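PDB 6Z3U: CYCLIN domain-containing protein from Chaetomium thermophilum, which probably serves as the cyclin H-type regulatory subunit that binds and activates the kinase of the CDK-activating kinase (CAK) complex. Local coordinates for residues E79-A84 and Q351-K356; K111-T116 and L183-P188; L241-L246 and D327-E332. All blocks are in the same frame, centred on the assembly; numbering follows the deposited sequence.

Contact 1: E79-A84 and Q351-K356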
ATOM      1  N   GLU A  79     -20.431 -35.365  10.089  1.00 74.01           N
ATOM      2  CA  GLU A  79     -20.659 -34.934   8.716  1.00 70.61           C
ATOM      3  C   GLU A  79     -19.920 -33.624   8.472  1.00 65.75           C
ATOM      4  O   GLU A  79     -20.201 -32.617   9.129  1.00 66.43           O
ATOM      5  CB  GLU A  79     -22.152 -34.759   8.450  1.00 76.58           C
ATOM      6  CG  GLU A  79     -23.013 -35.923   8.899  1.00 73.38           C
ATOM      7  CD  GLU A  79     -24.492 -35.621   8.768  1.00 92.41           C
ATOM      8  OE1 GLU A  79     -25.295 -36.236   9.503  1.00 93.68           O
ATOM      9  OE2 GLU A  79     -24.846 -34.758   7.935  1.00 76.70           O
ATOM     10  N   PHE A  80     -18.976 -33.635   7.535  1.00 64.98           N
ATOM     11  CA  PHE A  80     -18.201 -32.446   7.212  1.00 62.25           C
ATOM     12  C   PHE A  80     -18.938 -31.596   6.184  1.00 67.33           C
ATOM     13  O   PHE A  80     -19.723 -32.102   5.379  1.00 78.38           O
ATOM     14  CB  PHE A  80     -16.822 -32.842   6.685  1.00 69.08           C
ATOM     15  CG  PHE A  80     -15.981 -33.574   7.693  1.00 71.12           C
ATOM     16  CD1 PHE A  80     -15.208 -32.883   8.611  1.00 67.46           C
ATOM     17  CD2 PHE A  80     -15.971 -34.958   7.724  1.00 71.37           C
ATOM     18  CE1 PHE A  80     -14.442 -33.559   9.539  1.00 60.56           C
ATOM     19  CE2 PHE A  80     -15.204 -35.638   8.648  1.00 73.48           C
ATOM     20  CZ  PHE A  80     -14.439 -34.938   9.557  1.00 63.07           C
ATOM     21  N   LEU A  81     -18.674 -30.291   6.215  1.00 63.37           N
ATOM     22  CA  LEU A  81     -19.334 -29.369   5.299  1.00 67.41           C
ATOM     23  C   LEU A  81     -18.945 -29.657   3.853  1.00 60.64           C
ATOM     24  O   LEU A  81     -17.810 -30.044   3.562  1.00 59.32           O
ATOM     25  CB  LEU A  81     -18.980 -27.924   5.654  1.00 68.61           C
ATOM     26  CG  LEU A  81     -19.556 -27.339   6.944  1.00 67.82           C
ATOM     27  CD1 LEU A  81     -19.309 -25.841   6.993  1.00 53.38           C
ATOM     28  CD2 LEU A  81     -21.046 -27.626   7.053  1.00 70.77           C
ATOM     29  N   THR A  82     -19.906 -29.463   2.941  1.00 60.79           N
ATOM     30  CA  THR A  82     -19.642 -29.572   1.515  1.00 61.47           C
ATOM     31  C   THR A  82     -18.950 -28.301   1.019  1.00 70.82           C
ATOM     32  O   THR A  82     -19.201 -27.211   1.540  1.00 71.11           O
ATOM     33  CB  THR A  82     -20.949 -29.769   0.749  1.00 68.75           C
ATOM     34  OG1 THR A  82     -21.937 -30.336   1.618  1.00 89.91           O
ATOM     35  CG2 THR A  82     -20.760 -30.688  -0.442  1.00 72.64           C
ATOM     36  N   PRO A  83     -18.068 -28.412   0.018  1.00 81.10           N
ATOM     37  CA  PRO A  83     -17.440 -27.195  -0.530  1.00 59.09           C
ATOM     38  C   PRO A  83     -18.436 -26.092  -0.854  1.00 56.95           C
ATOM     39  O   PRO A  83     -18.139 -24.913  -0.631  1.00 62.68           O
ATOM     40  CB  PRO A  83     -16.730 -27.715  -1.788  1.00 58.44           C
ATOM     41  CG  PRO A  83     -16.399 -29.135  -1.469  1.00 67.10           C
ATOM     42  CD  PRO A  83     -17.521 -29.639  -0.593  1.00 74.48           C
ATOM     43  N   ALA A  84     -19.615 -26.443  -1.374  1.00 63.01           N
ATOM     44  CA  ALA A  84     -20.637 -25.438  -1.648  1.00 60.47           C
ATOM     45  C   ALA A  84     -21.194 -24.854  -0.357  1.00 59.37           C
ATOM     46  O   ALA A  84     -21.396 -23.638  -0.257  1.00 60.25           O
ATOM     47  CB  ALA A  84     -21.759 -26.047  -2.490  1.00 63.18           C
ATOM     48  N   GLN A 351     -28.651 -21.481   9.242  1.00 55.21           N
ATOM     49  CA  GLN A 351     -28.577 -22.142  10.543  1.00 55.72           C
ATOM     50  C   GLN A 351     -28.282 -23.631  10.426  1.00 57.59           C
ATOM     51  O   GLN A 351     -27.417 -24.127  11.171  1.00 63.53           O
ATOM     52  CB  GLN A 351     -29.871 -21.887  11.323  1.00 59.36           C
ATOM     53  CG  GLN A 351     -29.844 -22.444  12.734  1.00 60.01           C
ATOM     54  CD  GLN A 351     -28.681 -21.901  13.544  1.00 69.84           C
ATOM     55  OE1 GLN A 351     -28.466 -20.690  13.612  1.00 60.81           O
ATOM     56  NE2 GLN A 351     -27.911 -22.799  14.150  1.00 69.84           N
ATOM     57  N   PRO A 352     -28.949 -24.400   9.560  1.00 60.27           N
ATOM     58  CA  PRO A 352     -28.565 -25.812   9.405  1.00 62.15           C
ATOM     59  C   PRO A 352     -27.076 -26.008   9.179  1.00 60.19           C
ATOM     60  O   PRO A 352     -26.487 -26.956   9.713  1.00 60.83           O
ATOM     61  CB  PRO A 352     -29.380 -26.270   8.187  1.00 65.04           C
ATOM     62  CG  PRO A 352     -30.466 -25.253   7.998  1.00 65.31           C
ATOM     63  CD  PRO A 352     -30.250 -24.105   8.939  1.00 62.39           C
ATOM     64  N   ILE A 353     -26.446 -25.128   8.399  1.00 59.44           N
ATOM     65  CA  ILE A 353     -25.032 -25.297   8.086  1.00 58.58           C
ATOM     66  C   ILE A 353     -24.182 -25.029   9.319  1.00 58.69           C
ATOM     67  O   ILE A 353     -23.230 -25.763   9.606  1.00 69.66           O
ATOM     68  CB  ILE A 353     -24.628 -24.382   6.915  1.00 58.60           C
ATOM     69  CG1 ILE A 353     -25.651 -24.460   5.777  1.00 67.43           C
ATOM     70  CG2 ILE A 353     -23.247 -24.762   6.400  1.00 62.70           C
ATOM     71  CD1 ILE A 353     -25.956 -25.867   5.303  1.00 76.45           C
ATOM     72  N   ARG A 354     -24.511 -23.977  10.074  1.00 54.32           N
ATOM     73  CA  ARG A 354     -23.762 -23.682  11.290  1.00 52.26           C
ATOM     74  C   ARG A 354     -23.823 -24.837  12.283  1.00 60.33           C
ATOM     75  O   ARG A 354     -22.846 -25.084  12.998  1.00 62.44           O
ATOM     76  CB  ARG A 354     -24.283 -22.390  11.925  1.00 51.21           C
ATOM     77  CG  ARG A 354     -24.282 -21.208  10.959  1.00 49.18           C
ATOM     78  CD  ARG A 354     -24.701 -19.888  11.605  1.00 51.88           C
ATOM     79  NE  ARG A 354     -23.820 -19.480  12.698  1.00 54.06           N
ATOM     80  CZ  ARG A 354     -24.162 -19.449  13.986  1.00 52.61           C
ATOM     81  NH1 ARG A 354     -23.272 -19.060  14.890  1.00 52.54           N
ATOM     82  NH2 ARG A 354     -25.385 -19.786  14.376  1.00 62.07           N
ATOM     83  N   LYS A 355     -24.948 -25.559  12.343  1.00 61.96           N
ATOM     84  CA  LYS A 355     -25.015 -26.711  13.238  1.00 57.58           C
ATOM     85  C   LYS A 355     -24.159 -27.865  12.726  1.00 59.22           C
ATOM     86  O   LYS A 355     -23.520 -28.568  13.517  1.00 62.31           O
ATOM     87  CB  LYS A 355     -26.456 -27.185  13.425  1.00 60.28           C
ATOM     88  CG  LYS A 355     -26.637 -27.951  14.735  1.00 72.27           C
ATOM     89  CD  LYS A 355     -27.989 -28.641  14.855  1.00 73.04           C
ATOM     90  CE  LYS A 355     -29.082 -27.698  15.318  1.00 74.54           C
ATOM     91  NZ  LYS A 355     -30.391 -28.405  15.393  1.00 81.10           N
ATOM     92  N   LYS A 356     -24.135 -28.080  11.409  1.00 61.20           N
ATOM     93  CA  LYS A 356     -23.259 -29.110  10.861  1.00 60.47           C
ATOM     94  C   LYS A 356     -21.800 -28.758  11.116  1.00 60.51           C
ATOM     95  O   LYS A 356     -20.974 -29.642  11.371  1.00 67.72           O
ATOM     96  CB  LYS A 356     -23.533 -29.290   9.366  1.00 62.05           C
ATOM     97  CG  LYS A 356     -22.826 -30.489   8.746  1.00 66.36           C
ATOM     98  CD  LYS A 356     -23.007 -30.545   7.230  1.00 71.25           C
ATOM     99  CE  LYS A 356     -24.415 -30.972   6.840  1.00 69.53           C
ATOM    100  NZ  LYS A 356     -24.513 -31.292   5.385  1.00 69.70           N
TER

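Contact 2: K111-T116 and L183-P188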
ATOM      1  N   LYS A 111     -13.871  -1.155   3.795  1.00 37.30           N
ATOM      2  CA  LYS A 111     -14.821  -2.253   3.654  1.00 32.81           C
ATOM      3  C   LYS A 111     -14.373  -3.228   2.574  1.00 33.26           C
ATOM      4  O   LYS A 111     -14.301  -4.440   2.800  1.00 36.31           O
ATOM      5  CB  LYS A 111     -16.208  -1.705   3.319  1.00 37.76           C
ATOM      6  CG  LYS A 111     -16.801  -0.785   4.364  1.00 46.56           C
ATOM      7  CD  LYS A 111     -18.115  -0.193   3.874  1.00 43.64           C
ATOM      8  CE  LYS A 111     -18.700   0.775   4.884  1.00 52.72           C
ATOM      9  NZ  LYS A 111     -19.437   1.886   4.225  1.00 58.25           N
ATOM     10  N   ALA A 112     -14.060  -2.706   1.386  1.00 33.74           N
ATOM     11  CA  ALA A 112     -13.701  -3.574   0.271  1.00 35.31           C
ATOM     12  C   ALA A 112     -12.428  -4.355   0.563  1.00 40.29           C
ATOM     13  O   ALA A 112     -12.311  -5.528   0.187  1.00 39.29           O
ATOM     14  CB  ALA A 112     -13.545  -2.743  -1.003  1.00 39.89           C
ATOM     15  N   THR A 113     -11.459  -3.724   1.233  1.00 43.55           N
ATOM     16  CA  THR A 113     -10.224  -4.422   1.573  1.00 31.67           C
ATOM     17  C   THR A 113     -10.465  -5.487   2.635  1.00 34.84           C
ATOM     18  O   THR A 113      -9.951  -6.607   2.528  1.00 34.03           O
ATOM     19  CB  THR A 113      -9.173  -3.424   2.052  1.00 32.26           C
ATOM     20  OG1 THR A 113      -8.772  -2.590   0.959  1.00 43.17           O
ATOM     21  CG2 THR A 113      -7.956  -4.153   2.605  1.00 42.13           C
ATOM     22  N   ALA A 114     -11.234  -5.154   3.673  1.00 35.47           N
ATOM     23  CA  ALA A 114     -11.547  -6.133   4.709  1.00 30.44           C
ATOM     24  C   ALA A 114     -12.292  -7.325   4.123  1.00 32.59           C
ATOM     25  O   ALA A 114     -11.980  -8.481   4.432  1.00 34.31           O
ATOM     26  CB  ALA A 114     -12.368  -5.476   5.818  1.00 30.25           C
ATOM     27  N   ALA A 115     -13.292  -7.061   3.280  1.00 38.11           N
ATOM     28  CA  ALA A 115     -14.035  -8.152   2.658  1.00 34.49           C
ATOM     29  C   ALA A 115     -13.124  -9.020   1.800  1.00 36.19           C
ATOM     30  O   ALA A 115     -13.214 -10.253   1.837  1.00 38.77           O
ATOM     31  CB  ALA A 115     -15.182  -7.589   1.819  1.00 36.67           C
ATOM     32  N   THR A 116     -12.232  -8.395   1.025  1.00 38.15           N
ATOM     33  CA  THR A 116     -11.333  -9.158   0.165  1.00 34.82           C
ATOM     34  C   THR A 116     -10.378 -10.016   0.985  1.00 40.73           C
ATOM     35  O   THR A 116     -10.132 -11.180   0.647  1.00 45.02           O
ATOM     36  CB  THR A 116     -10.556  -8.213  -0.753  1.00 35.41           C
ATOM     37  OG1 THR A 116     -11.474  -7.469  -1.564  1.00 35.65           O
ATOM     38  CG2 THR A 116      -9.613  -8.999  -1.654  1.00 40.32           C
ATOM     39  N   LEU A 183      -0.914  -7.161   0.932  1.00 38.11           N
ATOM     40  CA  LEU A 183      -1.727  -6.127   1.560  1.00 36.97           C
ATOM     41  C   LEU A 183      -2.232  -5.072   0.584  1.00 43.18           C
ATOM     42  O   LEU A 183      -3.102  -4.277   0.957  1.00 35.42           O
ATOM     43  CB  LEU A 183      -0.929  -5.439   2.674  1.00 29.04           C
ATOM     44  CG  LEU A 183      -0.938  -6.132   4.038  1.00 30.52           C
ATOM     45  CD1 LEU A 183      -0.692  -7.621   3.906  1.00 29.26           C
ATOM     46  CD2 LEU A 183       0.099  -5.502   4.951  1.00 35.26           C
ATOM     47  N   ASP A 184      -1.719  -5.045  -0.646  1.00 49.99           N
ATOM     48  CA  ASP A 184      -2.114  -4.047  -1.640  1.00 44.70           C
ATOM     49  C   ASP A 184      -3.271  -4.609  -2.458  1.00 56.60           C
ATOM     50  O   ASP A 184      -3.072  -5.432  -3.356  1.00 55.93           O
ATOM     51  CB  ASP A 184      -0.932  -3.661  -2.525  1.00 43.27           C
ATOM     52  CG  ASP A 184      -0.329  -4.848  -3.261  1.00 50.97           C
ATOM     53  OD1 ASP A 184      -0.170  -5.924  -2.645  1.00 60.30           O
ATOM     54  OD2 ASP A 184      -0.007  -4.700  -4.459  1.00 49.46           O
ATOM     55  N   VAL A 185      -4.488  -4.165  -2.144  1.00 63.03           N
ATOM     56  CA  VAL A 185      -5.695  -4.586  -2.841  1.00 49.93           C
ATOM     57  C   VAL A 185      -6.204  -3.415  -3.669  1.00 47.94           C
ATOM     58  O   VAL A 185      -6.227  -2.272  -3.198  1.00 43.98           O
ATOM     59  CB  VAL A 185      -6.786  -5.068  -1.867  1.00 44.77           C
ATOM     60  CG1 VAL A 185      -7.913  -5.739  -2.633  1.00 54.48           C
ATOM     61  CG2 VAL A 185      -6.199  -6.006  -0.823  1.00 50.95           C
ATOM     62  N   LYS A 186      -6.624  -3.705  -4.894  1.00 48.01           N
ATOM     63  CA  LYS A 186      -6.998  -2.686  -5.864  1.00 50.66           C
ATOM     64  C   LYS A 186      -8.510  -2.696  -6.025  1.00 48.24           C
ATOM     65  O   LYS A 186      -9.101  -3.742  -6.311  1.00 50.86           O
ATOM     66  CB  LYS A 186      -6.305  -2.934  -7.205  1.00 54.10           C
ATOM     67  CG  LYS A 186      -4.787  -2.945  -7.100  1.00 54.28           C
ATOM     68  CD  LYS A 186      -4.133  -3.342  -8.408  1.00 55.08           C
ATOM     69  CE  LYS A 186      -2.630  -3.120  -8.360  1.00 70.66           C
ATOM     70  NZ  LYS A 186      -2.271  -1.710  -8.026  1.00 58.67           N
ATOM     71  N   HIS A 187      -9.127  -1.538  -5.830  1.00 45.17           N
ATOM     72  CA  HIS A 187     -10.573  -1.408  -5.876  1.00 49.46           C
ATOM     73  C   HIS A 187     -11.009  -0.547  -7.053  1.00 51.42           C
ATOM     74  O   HIS A 187     -10.236   0.276  -7.557  1.00 44.10           O
ATOM     75  CB  HIS A 187     -11.095  -0.794  -4.571  1.00 49.17           C
ATOM     76  CG  HIS A 187     -10.701  -1.562  -3.349  1.00 45.97           C
ATOM     77  ND1 HIS A 187     -11.062  -2.877  -3.149  1.00 41.22           N
ATOM     78  CD2 HIS A 187      -9.973  -1.202  -2.265  1.00 44.76           C
ATOM     79  CE1 HIS A 187     -10.574  -3.295  -1.995  1.00 42.96           C
ATOM     80  NE2 HIS A 187      -9.911  -2.296  -1.438  1.00 54.96           N
ATOM     81  N   PRO A 188     -12.254  -0.696  -7.511  1.00 51.76           N
ATOM     82  CA  PRO A 188     -12.726   0.076  -8.673  1.00 51.66           C
ATOM     83  C   PRO A 188     -13.479   1.358  -8.332  1.00 49.54           C
ATOM     84  O   PRO A 188     -14.011   1.988  -9.252  1.00 43.30           O
ATOM     85  CB  PRO A 188     -13.668  -0.923  -9.360  1.00 47.40           C
ATOM     86  CG  PRO A 188     -13.960  -2.023  -8.324  1.00 48.51           C
ATOM     87  CD  PRO A 188     -13.295  -1.623  -7.043  1.00 50.60           C
TER

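Contact 3: L241-L246 and D327-E332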
ATOM      1  N   LEU A 241     -16.176  -1.009 -15.278  1.00 54.03           N
ATOM      2  CA  LEU A 241     -16.999  -0.862 -16.474  1.00 54.94           C
ATOM      3  C   LEU A 241     -18.247  -1.733 -16.403  1.00 54.37           C
ATOM      4  O   LEU A 241     -19.306  -1.346 -16.910  1.00 54.93           O
ATOM      5  CB  LEU A 241     -16.179  -1.206 -17.719  1.00 54.23           C
ATOM      6  CG  LEU A 241     -15.064  -0.225 -18.094  1.00 49.90           C
ATOM      7  CD1 LEU A 241     -14.118  -0.851 -19.106  1.00 47.17           C
ATOM      8  CD2 LEU A 241     -15.643   1.071 -18.639  1.00 44.99           C
ATOM      9  N   ALA A 242     -18.150  -2.903 -15.765  1.00 61.00           N
ATOM     10  CA  ALA A 242     -19.307  -3.786 -15.666  1.00 53.27           C
ATOM     11  C   ALA A 242     -20.390  -3.180 -14.782  1.00 55.08           C
ATOM     12  O   ALA A 242     -21.575  -3.210 -15.136  1.00 57.88           O
ATOM     13  CB  ALA A 242     -18.878  -5.151 -15.131  1.00 57.48           C
ATOM     14  N   ALA A 243     -20.007  -2.617 -13.635  1.00 54.64           N
ATOM     15  CA  ALA A 243     -20.990  -1.970 -12.773  1.00 57.00           C
ATOM     16  C   ALA A 243     -21.628  -0.778 -13.471  1.00 58.83           C
ATOM     17  O   ALA A 243     -22.831  -0.531 -13.323  1.00 61.11           O
ATOM     18  CB  ALA A 243     -20.336  -1.538 -11.461  1.00 54.02           C
ATOM     19  N   LEU A 244     -20.838  -0.024 -14.240  1.00 61.43           N
ATOM     20  CA  LEU A 244     -21.398   1.076 -15.019  1.00 62.85           C
ATOM     21  C   LEU A 244     -22.280   0.553 -16.146  1.00 65.80           C
ATOM     22  O   LEU A 244     -23.320   1.146 -16.454  1.00 61.86           O
ATOM     23  CB  LEU A 244     -20.274   1.953 -15.571  1.00 59.07           C
ATOM     24  CG  LEU A 244     -20.683   3.076 -16.530  1.00 64.78           C
ATOM     25  CD1 LEU A 244     -21.655   4.043 -15.868  1.00 62.97           C
ATOM     26  CD2 LEU A 244     -19.452   3.819 -17.028  1.00 53.58           C
ATOM     27  N   SER A 245     -21.879  -0.557 -16.773  1.00 65.25           N
ATOM     28  CA  SER A 245     -22.698  -1.145 -17.827  1.00 65.75           C
ATOM     29  C   SER A 245     -24.062  -1.565 -17.299  1.00 59.87           C
ATOM     30  O   SER A 245     -25.062  -1.481 -18.021  1.00 62.89           O
ATOM     31  CB  SER A 245     -21.978  -2.345 -18.443  1.00 66.08           C
ATOM     32  OG  SER A 245     -22.656  -2.802 -19.601  1.00 72.85           O
ATOM     33  N   LEU A 246     -24.121  -2.027 -16.048  1.00 72.81           N
ATOM     34  CA  LEU A 246     -25.402  -2.371 -15.445  1.00 61.20           C
ATOM     35  C   LEU A 246     -26.220  -1.126 -15.130  1.00 61.87           C
ATOM     36  O   LEU A 246     -27.452  -1.151 -15.235  1.00 65.02           O
ATOM     37  CB  LEU A 246     -25.173  -3.192 -14.177  1.00 58.95           C
ATOM     38  CG  LEU A 246     -24.615  -4.600 -14.392  1.00 58.28           C
ATOM     39  CD1 LEU A 246     -23.937  -5.106 -13.132  1.00 58.12           C
ATOM     40  CD2 LEU A 246     -25.721  -5.549 -14.818  1.00 61.54           C
ATOM     41  N   ASP A 327     -22.516 -10.332 -16.175  1.00 75.51           N
ATOM     42  CA  ASP A 327     -23.430 -11.402 -15.787  1.00 75.55           C
ATOM     43  C   ASP A 327     -23.119 -11.920 -14.388  1.00 66.52           C
ATOM     44  O   ASP A 327     -24.035 -12.250 -13.624  1.00 63.30           O
ATOM     45  CB  ASP A 327     -23.362 -12.537 -16.810  1.00 81.90           C
ATOM     46  CG  ASP A 327     -23.888 -12.124 -18.176  1.00 86.37           C
ATOM     47  OD1 ASP A 327     -24.844 -11.321 -18.231  1.00 79.19           O
ATOM     48  OD2 ASP A 327     -23.341 -12.598 -19.194  1.00 92.15           O
ATOM     49  N   MET A 328     -21.835 -12.002 -14.032  1.00 71.37           N
ATOM     50  CA  MET A 328     -21.472 -12.448 -12.690  1.00 67.30           C
ATOM     51  C   MET A 328     -21.998 -11.489 -11.630  1.00 62.69           C
ATOM     52  O   MET A 328     -22.494 -11.921 -10.583  1.00 57.58           O
ATOM     53  CB  MET A 328     -19.954 -12.593 -12.578  1.00 66.42           C
ATOM     54  CG  MET A 328     -19.486 -13.079 -11.215  1.00 65.06           C
ATOM     55  SD  MET A 328     -17.760 -13.607 -11.190  1.00 59.73           S
ATOM     56  CE  MET A 328     -17.937 -15.280 -10.574  1.00 66.12           C
ATOM     57  N   LEU A 329     -21.896 -10.182 -11.883  1.00 61.77           N
ATOM     58  CA  LEU A 329     -22.350  -9.198 -10.906  1.00 57.55           C
ATOM     59  C   LEU A 329     -23.866  -9.209 -10.756  1.00 60.96           C
ATOM     60  O   LEU A 329     -24.389  -9.023  -9.651  1.00 63.27           O
ATOM     61  CB  LEU A 329     -21.872  -7.803 -11.312  1.00 56.59           C
ATOM     62  CG  LEU A 329     -20.556  -7.320 -10.703  1.00 55.45           C
ATOM     63  CD1 LEU A 329     -19.437  -8.322 -10.940  1.00 62.78           C
ATOM     64  CD2 LEU A 329     -20.189  -5.955 -11.265  1.00 57.69           C
ATOM     65  N   SER A 330     -24.591  -9.420 -11.856  1.00 60.46           N
ATOM     66  CA  SER A 330     -26.045  -9.326 -11.817  1.00 61.97           C
ATOM     67  C   SER A 330     -26.676 -10.306 -10.833  1.00 63.14           C
ATOM     68  O   SER A 330     -27.789 -10.056 -10.358  1.00 62.21           O
ATOM     69  CB  SER A 330     -26.616  -9.565 -13.216  1.00 76.78           C
ATOM     70  OG  SER A 330     -26.449 -10.918 -13.605  1.00 86.66           O
ATOM     71  N   LYS A 331     -25.997 -11.410 -10.519  1.00 64.80           N
ATOM     72  CA  LYS A 331     -26.569 -12.424  -9.639  1.00 63.77           C
ATOM     73  C   LYS A 331     -26.586 -12.010  -8.173  1.00 58.90           C
ATOM     74  O   LYS A 331     -27.213 -12.703  -7.364  1.00 58.98           O
ATOM     75  CB  LYS A 331     -25.792 -13.733  -9.792  1.00 63.37           C
ATOM     76  CG  LYS A 331     -26.004 -14.423 -11.133  1.00 63.39           C
ATOM     77  CD  LYS A 331     -25.073 -15.612 -11.315  1.00 62.80           C
ATOM     78  CE  LYS A 331     -23.624 -15.160 -11.408  1.00 73.27           C
ATOM     79  NZ  LYS A 331     -22.700 -16.249 -11.824  1.00 87.86           N
ATOM     80  N   GLU A 332     -25.922 -10.912  -7.806  1.00 63.01           N
ATOM     81  CA  GLU A 332     -25.889 -10.446  -6.423  1.00 59.88           C
ATOM     82  C   GLU A 332     -25.892  -8.915  -6.407  1.00 55.28           C
ATOM     83  O   GLU A 332     -24.956  -8.258  -5.961  1.00 53.71           O
ATOM     84  CB  GLU A 332     -24.677 -11.018  -5.690  1.00 54.05           C
ATOM     85  CG  GLU A 332     -24.956 -11.435  -4.252  1.00 65.82           C
ATOM     86  CD  GLU A 332     -25.970 -12.565  -4.147  1.00 65.78           C
ATOM     87  OE1 GLU A 332     -25.819 -13.575  -4.866  1.00 64.85           O
ATOM     88  OE2 GLU A 332     -26.917 -12.445  -3.340  1.00 63.07           O
TER

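Contact 1: E79-A84 and Q351-K356
Glu79 and Lys356 bring the two backbones closest, 6.7 Å from CA to CA, where the extended lead-in to helix 83-103 passes helix 343-358, late in the chain, in this all-helical cyclin. The contact thus joins the chain just before helix 83-103 to helix 343-358, two elements far apart in the sequence of this cyclin fold. Lys356 contributes the largest share. Its CG is anti to the backbone N (chi1 -171°), and the chain then stays extended until it bends at chi3, which brings the methylenes against the lead-in. CG approaches the carbonyl oxygen Glu79 O at 3.4 Å, while CD packs on Leu81 CD2 at 3.5 Å. That same Leu81 methyl also touches Ile353 CG2 at 3.7 Å, so one leucine branch meets both an isoleucine branch and the aliphatic part of a lysine. Leu89 of helix 83-103 backs both Leu81 and Ile353. The charged end of the lysine is engaged elsewhere, in a salt bridge with Glu85, whose carboxylate oxygen OE2 also accepts a hydrogen bond from the backbone N of Thr82. The side chain of Glu79 crosses that of Lys356 at about a right angle and probably adds only long-range attraction, its OE2 lying 4.3 Å from Lys356 NZ.

Contact 2: K111-T116 and L183-P188
His187 NE2 donates a hydrogen bond of 2.7 Å to Thr113 OG1, joining the linker that precedes helix 189-200 to helix 108-124 of the first cyclin box. The hydroxyl lies practically in the imidazole plane, 1° out of it, and the methyl of Ala112 sits over one ring face, though its exact closeness is doubtful. Beside the ring, Val185 CG1 meets Thr116 CG2 at 3.8 Å as the two side chains slide past each other in opposite directions. In the next shell, Tyr231 OH bonds to His187 ND1, so both ring nitrogens are engaged and the rotation of the ring is fixed. Thr113 OG1 is held further by Glu147 OE2 of the same chain and the backbone O of Glu109. A leucine in place of His187 would probably leave Thr113 OG1 without its N-H donor and Tyr231 OH without its ring partner, weakening the tie between linker and helix. Nearby, Leu183 packs on Val139, and Asp184 on Glu147, of the neighbouring kinase chain. With OG1 beside its own backbone N (chi1 -60°), Thr116 turns the hydroxyl back along the helix to Ala112 O at 2.7 Å, and Thr116 N reaches that oxygen from the opposite face of its carbonyl plane.

Contact 3: L241-L246 and D327-E332
Leu329 and Leu246 make the main apolar contact between helices 313-330 and 236-247, their side chains crossing obliquely. Leu246 CD1 rests on Leu329 CB at 3.9 Å. Its CG stands anti to the carbonyl carbon and beside the backbone N (chi1 -69°), a setting that carries the two methyls over toward the partner helix. Leu329 answers with CD2, which comes down on the flank of the other helix: it lies 4.2 Å from Ala242 CB and 4.1 Å from Ala243 N, with Ala243 CB only slightly farther away. The two alanines present nothing longer than a methyl, so the leucine branch reaches backbone as well as side chain. At the margin, Leu246 CD2 brushes Ser330 CB at 4.4 Å. Both segments lie in the cyclin C-terminal domain, a helical bundle in which helix 207-221 adds Ile220 against Ala243 and Leu246.

The polar interactions lie within one segment or reach residues outside the two. Ser330 OG turns back along its own chain and donates to Asp327 O at 2.8 Å, tilted 29° from the carbonyl plane. Arg326 NH2 bonds to Ser245 O, linking the same two helices through a charged side chain. Glu332 N bonds to Leu329 O at 3.1 Å, and Glu332 OE2 takes both a salt bridge from Arg336 NE and a hydrogen bond from Trp340 NE1.

Overall arrangement
Contact 2 lies deepest, its centre about 8 Å from that of the chain, against about 17 Å for contact 3 and 20 Å for contact 1. The chemistry differs accordingly: contact 2 buries a polar network around an imidazole, contact 3 is buried leucine-alanine packing within the cyclin C-terminal domain, and contact 1, partly exposed, mixes apolar branches with a lysine whose charge is paired alongside. Both other contacts are nested along the chain inside the loop closed by contact 1, while contacts 2 and 3 follow in series, with nearest atoms about 6 Å apart. No helix is shared, but helices 83-103 and 108-124 are consecutive, as are 313-330 and 343-358.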